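Local coordinates for protein glucosamine-6-phosphate deaminase (PDB 1J5X) that belongs to the SIS-domain family and folds into two alpha/beta units, each built round a parallel beta sheet flanked by helices, at residues A[62-67]-A[84-89]; A[75-80]-A[173-178]; A[107-112]-A[336-341]; A[127-132]-A[145-150]. One frame throughout, in Å; residues are numbered along the deposited sequence.

Contact 1 (A[62-67]-A[84-89]); sequences SSYNLA and AIPAGE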
loop_
_atom_site.group_PDB
_atom_site.type_symbol
_atom_site.label_atom_id
_atom_site.label_comp_id
_atom_site.label_asym_id
_atom_site.label_seq_id
_atom_site.Cartn_x
_atom_site.Cartn_y
_atom_site.Cartn_z
ATOM N N SER A 62 -2.789 6.332 -4.051
ATOM C CA SER A 62 -1.938 5.200 -3.610
ATOM C C SER A 62 -0.760 5.673 -2.796
ATOM O O SER A 62 -0.297 4.928 -1.900
ATOM C CB SER A 62 -1.350 4.387 -4.793
ATOM O OG SER A 62 -2.415 3.988 -5.595
ATOM N N SER A 63 -0.238 6.877 -3.095
ATOM C CA SER A 63 0.929 7.357 -2.342
ATOM C C SER A 63 0.517 7.818 -0.919
ATOM O O SER A 63 1.326 7.884 0.004
ATOM C CB SER A 63 1.633 8.480 -3.084
ATOM O OG SER A 63 2.562 7.956 -4.053
ATOM N N TYR A 64 -0.743 8.171 -0.766
ATOM C CA TYR A 64 -1.194 8.506 0.585
ATOM C C TYR A 64 -1.339 7.179 1.287
ATOM O O TYR A 64 -1.041 7.059 2.486
ATOM C CB TYR A 64 -2.554 9.242 0.587
ATOM C CG TYR A 64 -3.226 9.235 1.953
ATOM C CD1 TYR A 64 -2.738 10.036 3.001
ATOM C CD2 TYR A 64 -4.280 8.318 2.206
ATOM C CE1 TYR A 64 -3.251 9.932 4.312
ATOM C CE2 TYR A 64 -4.812 8.190 3.552
ATOM C CZ TYR A 64 -4.265 8.995 4.577
ATOM O OH TYR A 64 -4.644 8.800 5.903
ATOM N N ASN A 65 -1.870 6.174 0.591
ATOM C CA ASN A 65 -1.990 4.874 1.272
ATOM C C ASN A 65 -0.638 4.322 1.689
ATOM O O ASN A 65 -0.523 3.642 2.740
ATOM C CB ASN A 65 -2.718 3.851 0.374
ATOM C CG ASN A 65 -4.155 4.284 0.086
ATOM O OD1 ASN A 65 -4.828 4.880 0.934
ATOM N ND2 ASN A 65 -4.634 3.960 -1.095
ATOM N N LEU A 66 0.383 4.591 0.883
ATOM C CA LEU A 66 1.734 4.154 1.133
ATOM C C LEU A 66 2.231 4.916 2.384
ATOM O O LEU A 66 2.776 4.311 3.335
ATOM C CB LEU A 66 2.575 4.493 -0.091
ATOM C CG LEU A 66 4.058 4.167 -0.058
ATOM C CD1 LEU A 66 4.253 2.742 0.299
ATOM C CD2 LEU A 66 4.710 4.503 -1.471
ATOM N N ALA A 67 1.998 6.229 2.412
ATOM C CA ALA A 67 2.398 7.119 3.536
ATOM C C ALA A 67 1.739 6.636 4.834
ATOM O O ALA A 67 2.370 6.578 5.879
ATOM C CB ALA A 67 1.937 8.585 3.258
ATOM N N ALA A 84 0.297 10.745 8.942
ATOM C CA ALA A 84 0.181 10.522 7.469
ATOM C C ALA A 84 -0.910 11.559 7.114
ATOM O O ALA A 84 -1.975 11.641 7.803
ATOM C CB ALA A 84 -0.317 9.119 7.190
ATOM N N ILE A 85 -0.665 12.356 6.060
ATOM C CA ILE A 85 -1.619 13.416 5.692
ATOM C C ILE A 85 -1.794 13.466 4.174
ATOM O O ILE A 85 -0.788 13.418 3.434
ATOM C CB ILE A 85 -1.054 14.831 6.091
ATOM C CG1 ILE A 85 -0.552 14.792 7.564
ATOM C CG2 ILE A 85 -2.134 15.957 5.868
ATOM C CD1 ILE A 85 0.330 15.985 8.011
ATOM N N PRO A 86 -3.053 13.559 3.718
ATOM C CA PRO A 86 -3.257 13.651 2.257
ATOM C C PRO A 86 -2.581 14.968 1.854
ATOM O O PRO A 86 -2.750 15.968 2.547
ATOM C CB PRO A 86 -4.782 13.735 2.102
ATOM C CG PRO A 86 -5.298 12.952 3.320
ATOM C CD PRO A 86 -4.345 13.392 4.436
ATOM N N ALA A 87 -1.852 15.004 0.729
ATOM C CA ALA A 87 -1.119 16.226 0.428
ATOM C C ALA A 87 -1.942 17.476 0.245
ATOM O O ALA A 87 -1.415 18.557 0.522
ATOM C CB ALA A 87 -0.159 16.070 -0.786
ATOM N N GLY A 88 -3.166 17.334 -0.249
ATOM C CA GLY A 88 -4.028 18.497 -0.424
ATOM C C GLY A 88 -4.274 19.244 0.889
ATOM O O GLY A 88 -4.369 20.462 0.909
ATOM N N GLU A 89 -4.394 18.519 2.006
ATOM C CA GLU A 89 -4.616 19.185 3.290
ATOM C C GLU A 89 -3.400 20.027 3.710
ATOM O O GLU A 89 -3.546 21.062 4.374
ATOM C CB GLU A 89 -4.981 18.139 4.373
ATOM C CG GLU A 89 -6.295 17.391 3.941
ATOM C CD GLU A 89 -6.838 16.490 5.041
ATOM O OE1 GLU A 89 -6.116 16.285 6.068
ATOM O OE2 GLU A 89 -7.959 15.987 4.846
HETATM O O HOH W 1 -3.832 9.689 8.233
#
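Tyr64 and Pro86 run alongside one another, their side chains heading in one direction, across the beta-alpha-beta unit formed by strand 54-59, helix 62-78 and strand 81-86. As expected of such a crossover, helix segment 62-67 runs nearly opposite to strand 84-86, with 165° between their directions and axes 7.9 Å apart. Tyr64 extends its CG anti to the backbone N (chi1 163°), which carries the phenol out of the helix and over to the end of strand 81-86, against Ala84, Ile85 and Pro86. Pro86 CG sits over one ring face, displaced toward the rim, in a CH-pi contact 4.1 Å from the centroid. The closest carbon approach of this pair is Tyr64 CE1 to Pro86 CD at 3.6 Å. At the ring edge, near its plane, lie Ala84 C and Ile85 N. One turn later in the helix Ala67 presents its carbonyl to Ala84, with Ala67 O to Ala84 CB 3.9 Å. Behind the contact, Asn65 turns to helix 222-238, where ND2 is hydrogen-bonded to Glu229. The hydroxyl end of Tyr64 is tied to the strand through a water in the ring plane, 2.6 Å from Tyr64 OH; the water donates to Ala84 O at 2.7 Å.

Contact 2 (A[75-80]-A[173-178]); sequences ERVLKI and FLADKI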
loop_
_atom_site.group_PDB
_atom_site.type_symbol
_atom_site.label_atom_id
_atom_site.label_comp_id
_atom_site.label_asym_id
_atom_site.label_seq_id
_atom_site.Cartn_x
_atom_site.Cartn_y
_atom_site.Cartn_z
ATOM N N GLU A 75 6.427 4.558 13.477
ATOM C CA GLU A 75 6.095 4.789 14.872
ATOM C C GLU A 75 6.352 3.488 15.648
ATOM O O GLU A 75 6.865 3.523 16.772
ATOM C CB GLU A 75 4.619 5.145 15.045
ATOM C CG GLU A 75 4.262 5.365 16.493
ATOM C CD GLU A 75 2.810 5.861 16.754
ATOM O OE1 GLU A 75 1.870 5.477 16.030
ATOM O OE2 GLU A 75 2.625 6.625 17.726
ATOM N N ARG A 76 6.005 2.369 15.053
ATOM C CA ARG A 76 6.171 1.057 15.719
ATOM C C ARG A 76 7.645 0.714 15.983
ATOM O O ARG A 76 8.037 0.309 17.101
ATOM C CB ARG A 76 5.551 -0.056 14.847
ATOM C CG ARG A 76 5.601 -1.467 15.490
ATOM C CD ARG A 76 5.006 -2.567 14.631
ATOM N NE ARG A 76 3.610 -2.311 14.227
ATOM C CZ ARG A 76 2.551 -2.432 15.022
ATOM N NH1 ARG A 76 2.705 -2.811 16.304
ATOM N NH2 ARG A 76 1.316 -2.166 14.558
ATOM N N VAL A 77 8.477 0.851 14.972
ATOM C CA VAL A 77 9.867 0.463 15.177
ATOM C C VAL A 77 10.798 1.536 15.662
ATOM O O VAL A 77 11.811 1.210 16.321
ATOM C CB VAL A 77 10.490 -0.232 13.923
ATOM C CG1 VAL A 77 9.576 -1.373 13.439
ATOM C CG2 VAL A 77 10.741 0.774 12.823
ATOM N N LEU A 78 10.506 2.805 15.402
ATOM C CA LEU A 78 11.403 3.869 15.890
ATOM C C LEU A 78 10.874 4.594 17.124
ATOM O O LEU A 78 11.583 5.393 17.703
ATOM C CB LEU A 78 11.657 4.934 14.794
ATOM C CG LEU A 78 12.518 4.387 13.667
ATOM C CD1 LEU A 78 12.444 5.371 12.474
ATOM C CD2 LEU A 78 13.997 4.280 14.167
ATOM N N LYS A 79 9.634 4.308 17.504
ATOM C CA LYS A 79 8.998 4.934 18.650
ATOM C C LYS A 79 8.992 6.440 18.573
ATOM O O LYS A 79 9.291 7.095 19.539
ATOM C CB LYS A 79 9.723 4.539 19.969
ATOM C CG LYS A 79 9.996 3.112 20.106
ATOM C CD LYS A 79 8.790 2.294 19.850
ATOM C CE LYS A 79 9.172 0.821 19.885
ATOM N NZ LYS A 79 8.588 0.193 21.113
ATOM N N ILE A 80 8.626 7.001 17.432
ATOM C CA ILE A 80 8.591 8.455 17.271
ATOM C C ILE A 80 7.173 8.785 16.846
ATOM O O ILE A 80 6.473 7.921 16.347
ATOM C CB ILE A 80 9.577 8.878 16.160
ATOM C CG1 ILE A 80 9.221 8.154 14.861
ATOM C CG2 ILE A 80 10.989 8.458 16.532
ATOM C CD1 ILE A 80 10.189 8.427 13.740
ATOM N N PHE A 173 12.541 -1.357 5.640
ATOM C CA PHE A 173 13.937 -1.795 5.854
ATOM C C PHE A 173 14.792 -0.669 6.409
ATOM O O PHE A 173 15.569 -0.847 7.376
ATOM C CB PHE A 173 14.467 -2.384 4.513
ATOM C CG PHE A 173 15.885 -2.921 4.569
ATOM C CD1 PHE A 173 16.966 -2.064 4.494
ATOM C CD2 PHE A 173 16.111 -4.274 4.661
ATOM C CE1 PHE A 173 18.281 -2.540 4.501
ATOM C CE2 PHE A 173 17.459 -4.776 4.667
ATOM C CZ PHE A 173 18.511 -3.903 4.587
ATOM N N LEU A 174 14.669 0.508 5.830
ATOM C CA LEU A 174 15.401 1.685 6.316
ATOM C C LEU A 174 15.073 2.023 7.803
ATOM O O LEU A 174 15.957 2.392 8.626
ATOM C CB LEU A 174 15.042 2.886 5.429
ATOM C CG LEU A 174 15.681 4.247 5.733
ATOM C CD1 LEU A 174 15.539 5.225 4.600
ATOM C CD2 LEU A 174 14.972 4.836 6.853
ATOM N N ALA A 175 13.800 1.935 8.155
ATOM C CA ALA A 175 13.449 2.237 9.550
ATOM C C ALA A 175 14.128 1.248 10.506
ATOM O O ALA A 175 14.670 1.660 11.561
ATOM C CB ALA A 175 11.933 2.122 9.753
ATOM N N ASP A 176 14.086 -0.032 10.155
ATOM C CA ASP A 176 14.697 -1.002 11.045
ATOM C C ASP A 176 16.210 -0.775 11.113
ATOM O O ASP A 176 16.824 -0.912 12.180
ATOM C CB ASP A 176 14.396 -2.407 10.607
ATOM C CG ASP A 176 12.976 -2.838 10.979
ATOM O OD1 ASP A 176 12.571 -2.599 12.162
ATOM O OD2 ASP A 176 12.269 -3.414 10.127
ATOM N N LYS A 177 16.829 -0.447 9.982
ATOM C CA LYS A 177 18.289 -0.194 10.030
ATOM C C LYS A 177 18.594 0.985 10.940
ATOM O O LYS A 177 19.591 0.976 11.716
ATOM C CB LYS A 177 18.870 0.085 8.605
ATOM C CG LYS A 177 18.975 -1.109 7.726
ATOM C CD LYS A 177 19.927 -2.164 8.392
ATOM C CE LYS A 177 20.310 -3.270 7.389
ATOM N NZ LYS A 177 21.107 -4.424 8.022
ATOM N N ILE A 178 17.768 2.018 10.896
ATOM C CA ILE A 178 18.020 3.183 11.741
ATOM C C ILE A 178 17.849 2.801 13.231
ATOM O O ILE A 178 18.624 3.256 14.090
ATOM C CB ILE A 178 17.088 4.327 11.383
ATOM C CG1 ILE A 178 17.531 4.872 10.021
ATOM C CG2 ILE A 178 17.086 5.426 12.464
ATOM C CD1 ILE A 178 16.654 5.933 9.455
#
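Val77 and Ala175 meet where two helices of the SIS-domain alpha/beta fold, 62-78 and 162-179, come together near their C-terminal ends. Both helices pack on the side of the parallel sheet that carries Phe107. The tight part of the contact is formed by Val77 and Leu78 against Ala175 and Asp176. Val77 CG2 rests on the methyl of Ala175, 3.6 Å from its CB, while Val77 CG1 lies 3.5 Å from Asp176 OD1. The valine and aspartate side chains cross at about a right angle. Although the first bond of the Asp176 side chain leads away from segment 75-80, its CG turns anti to the carbonyl carbon (chi1 -77°), and this swings the carboxylate back across the valine, so that OD1 meets CG1 and CB. That carboxylate is not left to apolar neighbours: Tyr73 OH holds OD2 and Asn181 ND2 holds OD1, so both oxygens have polar partners while one flank packs on carbon. Leu78 completes the packed part, its CD2 3.8 Å from Ala175 O and its CD1 4.3 Å from Ala175 CB.

The looser, solvent side belongs to the exposed Ile178. Just beyond it Lys79, with positive phi, takes the chain out of the helix. Ile178 is touched by a single methyl, Leu78 CD2, which lies 3.7 Å from Ile178 CG2.

Contact 3 (A[107-112]-A[336-341]); sequences FSRTGN and LEKTVV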
loop_
_atom_site.group_PDB
_atom_site.type_symbol
_atom_site.label_atom_id
_atom_site.label_comp_id
_atom_site.label_asym_id
_atom_site.label_seq_id
_atom_site.Cartn_x
_atom_site.Cartn_y
_atom_site.Cartn_z
ATOM N N PHE A 107 5.559 11.947 -1.067
ATOM C CA PHE A 107 5.489 10.885 -2.063
ATOM C C PHE A 107 4.757 11.310 -3.333
ATOM O O PHE A 107 3.637 11.792 -3.272
ATOM C CB PHE A 107 4.708 9.682 -1.530
ATOM C CG PHE A 107 5.294 9.052 -0.290
ATOM C CD1 PHE A 107 5.132 9.656 0.951
ATOM C CD2 PHE A 107 6.022 7.854 -0.382
ATOM C CE1 PHE A 107 5.703 9.075 2.102
ATOM C CE2 PHE A 107 6.609 7.235 0.769
ATOM C CZ PHE A 107 6.447 7.858 2.021
ATOM N N SER A 108 5.397 11.101 -4.468
ATOM C CA SER A 108 4.711 11.376 -5.766
ATOM C C SER A 108 5.543 10.531 -6.742
ATOM O O SER A 108 6.693 10.858 -7.002
ATOM C CB SER A 108 4.815 12.864 -6.175
ATOM O OG SER A 108 4.327 12.956 -7.550
ATOM N N ARG A 109 4.940 9.474 -7.232
ATOM C CA ARG A 109 5.619 8.552 -8.152
ATOM C C ARG A 109 6.192 9.325 -9.347
ATOM O O ARG A 109 7.382 9.216 -9.632
ATOM C CB ARG A 109 4.624 7.520 -8.635
ATOM C CG ARG A 109 5.214 6.528 -9.670
ATOM C CD ARG A 109 4.213 5.437 -9.999
ATOM N NE ARG A 109 2.902 5.942 -10.421
ATOM C CZ ARG A 109 2.064 5.274 -11.212
ATOM N NH1 ARG A 109 2.407 4.087 -11.683
ATOM N NH2 ARG A 109 0.856 5.758 -11.480
ATOM N N THR A 110 5.344 10.113 -10.028
ATOM C CA THR A 110 5.835 10.870 -11.220
ATOM C C THR A 110 6.663 12.072 -10.789
ATOM O O THR A 110 7.452 12.649 -11.565
ATOM C CB THR A 110 4.668 11.401 -12.135
ATOM O OG1 THR A 110 3.911 12.370 -11.410
ATOM C CG2 THR A 110 3.767 10.254 -12.629
ATOM N N GLY A 111 6.502 12.461 -9.517
ATOM C CA GLY A 111 7.242 13.597 -8.963
ATOM C C GLY A 111 6.692 14.972 -9.380
ATOM O O GLY A 111 7.251 15.990 -9.044
ATOM N N ASN A 112 5.570 14.987 -10.075
ATOM C CA ASN A 112 5.051 16.267 -10.540
ATOM C C ASN A 112 3.619 16.567 -10.041
ATOM O O ASN A 112 2.990 17.553 -10.458
ATOM C CB ASN A 112 5.139 16.313 -12.090
ATOM C CG ASN A 112 6.581 16.467 -12.580
ATOM O OD1 ASN A 112 7.374 17.264 -11.887
ATOM N ND2 ASN A 112 6.957 15.886 -13.632
ATOM N N LEU A 336 -8.759 8.598 -15.261
ATOM C CA LEU A 336 -7.486 8.757 -14.557
ATOM C C LEU A 336 -6.292 9.232 -15.353
ATOM O O LEU A 336 -6.146 8.884 -16.517
ATOM C CB LEU A 336 -7.085 7.443 -13.902
ATOM C CG LEU A 336 -8.124 6.850 -12.933
ATOM C CD1 LEU A 336 -7.451 5.740 -12.145
ATOM C CD2 LEU A 336 -8.685 7.912 -12.008
ATOM N N GLU A 337 -5.393 9.953 -14.669
ATOM C CA GLU A 337 -4.160 10.488 -15.252
ATOM C C GLU A 337 -2.960 10.083 -14.390
ATOM O O GLU A 337 -3.077 10.041 -13.164
ATOM C CB GLU A 337 -4.224 12.016 -15.291
ATOM C CG GLU A 337 -5.429 12.599 -16.013
ATOM C CD GLU A 337 -5.510 14.115 -15.842
ATOM O OE1 GLU A 337 -5.837 14.574 -14.716
ATOM O OE2 GLU A 337 -5.233 14.851 -16.824
ATOM N N LYS A 338 -1.798 9.814 -14.976
ATOM C CA LYS A 338 -0.661 9.432 -14.107
ATOM C C LYS A 338 -0.300 10.586 -13.165
ATOM O O LYS A 338 -0.132 10.407 -11.945
ATOM C CB LYS A 338 0.560 9.044 -14.942
ATOM C CG LYS A 338 1.281 7.758 -14.484
ATOM C CD LYS A 338 2.758 7.739 -14.897
ATOM C CE LYS A 338 3.412 6.376 -14.578
ATOM N NZ LYS A 338 4.894 6.334 -14.818
ATOM N N THR A 339 -0.174 11.787 -13.718
ATOM C CA THR A 339 0.164 12.939 -12.898
ATOM C C THR A 339 -1.090 13.781 -12.736
ATOM O O THR A 339 -1.658 14.258 -13.747
ATOM C CB THR A 339 1.284 13.792 -13.522
ATOM O OG1 THR A 339 2.471 13.012 -13.611
ATOM C CG2 THR A 339 1.626 14.991 -12.636
ATOM N N VAL A 340 -1.553 13.940 -11.485
ATOM C CA VAL A 340 -2.738 14.757 -11.203
ATOM C C VAL A 340 -2.264 16.208 -10.955
ATOM O O VAL A 340 -1.544 16.511 -9.998
ATOM C CB VAL A 340 -3.521 14.178 -9.989
ATOM C CG1 VAL A 340 -4.680 15.077 -9.626
ATOM C CG2 VAL A 340 -4.018 12.755 -10.329
ATOM N N VAL A 341 -2.686 17.105 -11.843
ATOM C CA VAL A 341 -2.257 18.516 -11.850
ATOM C C VAL A 341 -3.414 19.492 -11.739
ATOM O O VAL A 341 -4.318 19.453 -12.579
ATOM C CB VAL A 341 -1.524 18.842 -13.179
ATOM C CG1 VAL A 341 -1.104 20.327 -13.236
ATOM C CG2 VAL A 341 -0.311 17.915 -13.333
HETATM O O HOH W 2 0.864 8.380 -10.185
#
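Thr110 and Thr339 turn their hydroxyls together by different rotations: Thr110 OG1 stands between its own N and carbonyl carbon (chi1 65°), whereas Thr339 OG1 is anti to the carbonyl carbon (chi1 -63°). The two OG1 atoms are hydrogen-bonded at 2.7 Å, and either could be the donor. The bond joins the loop between strand 102-107 and helix 114-125 of the SIS domain to the C-terminal tail of the chain; loops that follow the strands of the parallel sheet of an alpha/beta fold are the usual place for binding sites. The same rotation leaves Thr110 CG2 beside its backbone N, where it packs 3.5 Å from Lys338 CD, the two side chains running antiparallel past one another.

Arg109 bends at chi3 (53°) and brings its guanidinium under the extended chain of Lys338. Lys338 CE lies over the centre of that flat group, 3.7 Å above its plane, and the two side chains cross at about a right angle. Their charged ends converge on one residue: Arg109 NH1 forms a salt bridge with the carboxylate of Glu155, and Lys338 NZ is hydrogen-bonded to the Glu155 carbonyl. This carboxylate probably offsets the nearness of two positive groups. At the guanidinium edge, a water in the plane accepts from Arg109 NH2 at 2.9 Å and donates to Lys338 O. Farther along the tail, the methyl of Thr339 packs against Asn112, with Thr339 CG2 3.6 Å from Asn112 O.

Contact 4 (A[127-132]-A[145-150]); sequences NHRTIG and SDLPLV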
loop_
_atom_site.group_PDB
_atom_site.type_symbol
_atom_site.label_atom_id
_atom_site.label_comp_id
_atom_site.label_asym_id
_atom_site.label_seq_id
_atom_site.Cartn_x
_atom_site.Cartn_y
_atom_site.Cartn_z
ATOM N N ASN A 127 9.787 25.365 8.251
ATOM C CA ASN A 127 10.900 24.724 8.947
ATOM C C ASN A 127 10.862 23.208 9.014
ATOM O O ASN A 127 11.343 22.600 9.978
ATOM C CB ASN A 127 11.043 25.302 10.384
ATOM C CG ASN A 127 12.348 24.838 11.101
ATOM O OD1 ASN A 127 12.248 24.522 12.410
ATOM N ND2 ASN A 127 13.428 24.790 10.482
ATOM N N HIS A 128 10.268 22.570 8.023
ATOM C CA HIS A 128 10.315 21.110 7.988
ATOM C C HIS A 128 11.254 20.739 6.828
ATOM O O HIS A 128 11.148 21.326 5.755
ATOM C CB HIS A 128 8.920 20.534 7.720
ATOM C CG HIS A 128 8.053 20.500 8.933
ATOM N ND1 HIS A 128 7.510 21.497 9.672
ATOM C CD2 HIS A 128 7.721 19.329 9.567
ATOM C CE1 HIS A 128 6.869 20.909 10.736
ATOM N NE2 HIS A 128 7.010 19.600 10.651
ATOM N N ARG A 129 12.192 19.831 7.046
ATOM C CA ARG A 129 13.059 19.384 5.959
ATOM C C ARG A 129 12.292 18.273 5.210
ATOM O O ARG A 129 11.670 17.371 5.831
ATOM C CB ARG A 129 14.380 18.869 6.504
ATOM C CG ARG A 129 15.305 18.426 5.369
ATOM C CD ARG A 129 16.697 18.091 5.815
ATOM N NE ARG A 129 17.358 19.223 6.454
ATOM C CZ ARG A 129 18.685 19.288 6.617
ATOM N NH1 ARG A 129 19.465 18.281 6.176
ATOM N NH2 ARG A 129 19.243 20.344 7.215
ATOM N N THR A 130 12.310 18.338 3.878
ATOM C CA THR A 130 11.572 17.377 3.084
ATOM C C THR A 130 12.377 16.349 2.332
ATOM O O THR A 130 13.456 16.634 1.737
ATOM C CB THR A 130 10.635 18.100 2.056
ATOM O OG1 THR A 130 11.471 18.837 1.106
ATOM C CG2 THR A 130 9.719 19.113 2.777
ATOM N N ILE A 131 11.851 15.125 2.341
ATOM C CA ILE A 131 12.468 14.035 1.620
ATOM C C ILE A 131 11.567 13.748 0.432
ATOM O O ILE A 131 10.380 13.475 0.600
ATOM C CB ILE A 131 12.586 12.773 2.477
ATOM C CG1 ILE A 131 13.627 13.011 3.602
ATOM C CG2 ILE A 131 12.985 11.590 1.595
ATOM C CD1 ILE A 131 13.415 12.002 4.764
ATOM N N GLY A 132 12.144 13.781 -0.787
ATOM C CA GLY A 132 11.328 13.571 -1.960
ATOM C C GLY A 132 11.313 12.161 -2.488
ATOM O O GLY A 132 12.220 11.758 -3.203
ATOM N N SER A 145 12.697 19.060 -3.439
ATOM C CA SER A 145 12.694 18.566 -2.067
ATOM C C SER A 145 14.101 18.803 -1.531
ATOM O O SER A 145 15.060 18.951 -2.311
ATOM C CB SER A 145 12.347 17.078 -2.044
ATOM O OG SER A 145 13.288 16.278 -2.787
ATOM N N ASP A 146 14.245 18.853 -0.211
ATOM C CA ASP A 146 15.541 19.035 0.395
ATOM C C ASP A 146 16.462 17.833 0.218
ATOM O O ASP A 146 17.678 17.996 0.052
ATOM C CB ASP A 146 15.406 19.282 1.901
ATOM C CG ASP A 146 14.783 20.614 2.226
ATOM O OD1 ASP A 146 15.179 21.615 1.605
ATOM O OD2 ASP A 146 13.905 20.681 3.111
ATOM N N LEU A 147 15.882 16.629 0.239
ATOM C CA LEU A 147 16.633 15.380 0.182
ATOM C C LEU A 147 15.873 14.436 -0.748
ATOM O O LEU A 147 14.946 13.703 -0.340
ATOM C CB LEU A 147 16.703 14.753 1.602
ATOM C CG LEU A 147 17.459 15.524 2.697
ATOM C CD1 LEU A 147 17.169 14.930 4.072
ATOM C CD2 LEU A 147 18.944 15.477 2.419
ATOM N N PRO A 148 16.205 14.476 -2.034
ATOM C CA PRO A 148 15.511 13.594 -2.961
ATOM C C PRO A 148 15.940 12.153 -2.780
ATOM O O PRO A 148 17.080 11.884 -2.439
ATOM C CB PRO A 148 15.910 14.157 -4.339
ATOM C CG PRO A 148 17.281 14.732 -4.052
ATOM C CD PRO A 148 17.088 15.435 -2.742
ATOM N N LEU A 149 15.020 11.231 -2.995
ATOM C CA LEU A 149 15.309 9.814 -2.874
ATOM C C LEU A 149 14.599 9.217 -4.062
ATOM O O LEU A 149 13.413 8.895 -3.999
ATOM C CB LEU A 149 14.713 9.244 -1.559
ATOM C CG LEU A 149 14.811 7.718 -1.406
ATOM C CD1 LEU A 149 16.208 7.240 -1.838
ATOM C CD2 LEU A 149 14.514 7.319 0.053
ATOM N N VAL A 150 15.317 9.117 -5.178
ATOM C CA VAL A 150 14.738 8.586 -6.370
ATOM C C VAL A 150 14.889 7.060 -6.402
ATOM O O VAL A 150 16.000 6.536 -6.273
ATOM C CB VAL A 150 15.427 9.207 -7.601
ATOM C CG1 VAL A 150 14.688 8.743 -8.853
ATOM C CG2 VAL A 150 15.405 10.751 -7.498
HETATM O O HOH W 3 13.550 22.937 4.334
#
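The carboxylate of Asp146 and the guanidinium of Arg129 are turned 61° apart and do not pair; instead, Asp146 OD2 receives the Thr130 amide N-H on its anti side, 2.9 Å from N and 19° out of the carboxylate plane. OD2 also lies 3.5 Å from Arg129 CG, so the arginine meets the acid with its aliphatic stem. These residues open the parallel pairing of strand 128-134 with 147-150, the outermost strand of a five-stranded parallel beta sheet. Thr130 returns the bond: its OG1 accepts from Asp146 N at 3.1 Å and is also bonded to Asn120. Backbone bonds then continue the ladder, from Leu147 N to Thr130 O, from Gly132 N to Leu147 O and from Leu149 N to Gly132 O. In the last two the donor stands above the carbonyl plane. Ile131 and Leu147 share one sheet face, where Ile131 CG1 lies 4.1 Å from Leu147 CD1, and Leu147 CD1 also touches Arg129 CD at 3.6 Å. Beside Gly132, Ser145 OG comes 3.4 Å from Gly132 CA and is bonded to Leu141 O. Near the strand's start, a water donates to His128 O and, at 2.6 Å, to Asp146 OD2.

Overall arrangement
Contacts 1, 2 and 4 join elements of the SIS-domain fold, while contact 3 joins the loop after strand 102-107 to the C-terminal tail. Contacts 1 and 3, with centres 13 Å apart, meet directly: Phe107, at the end of strand 102-107, packs on Ser63, Leu66 and Ala67, with Ser63 CB 3.6 Å from Phe107 CB. Helix 62-78 also carries contact 2 near its far end, about 19 Å from contact 1 between centres. Contacts 1 and 4 involve the two outermost strands of the same sheet, their centres about 16 Å apart. Along the chain, contact 4 is nested within the loops closed by contacts 2 and 3, which lie farthest apart, about 27 Å between centres.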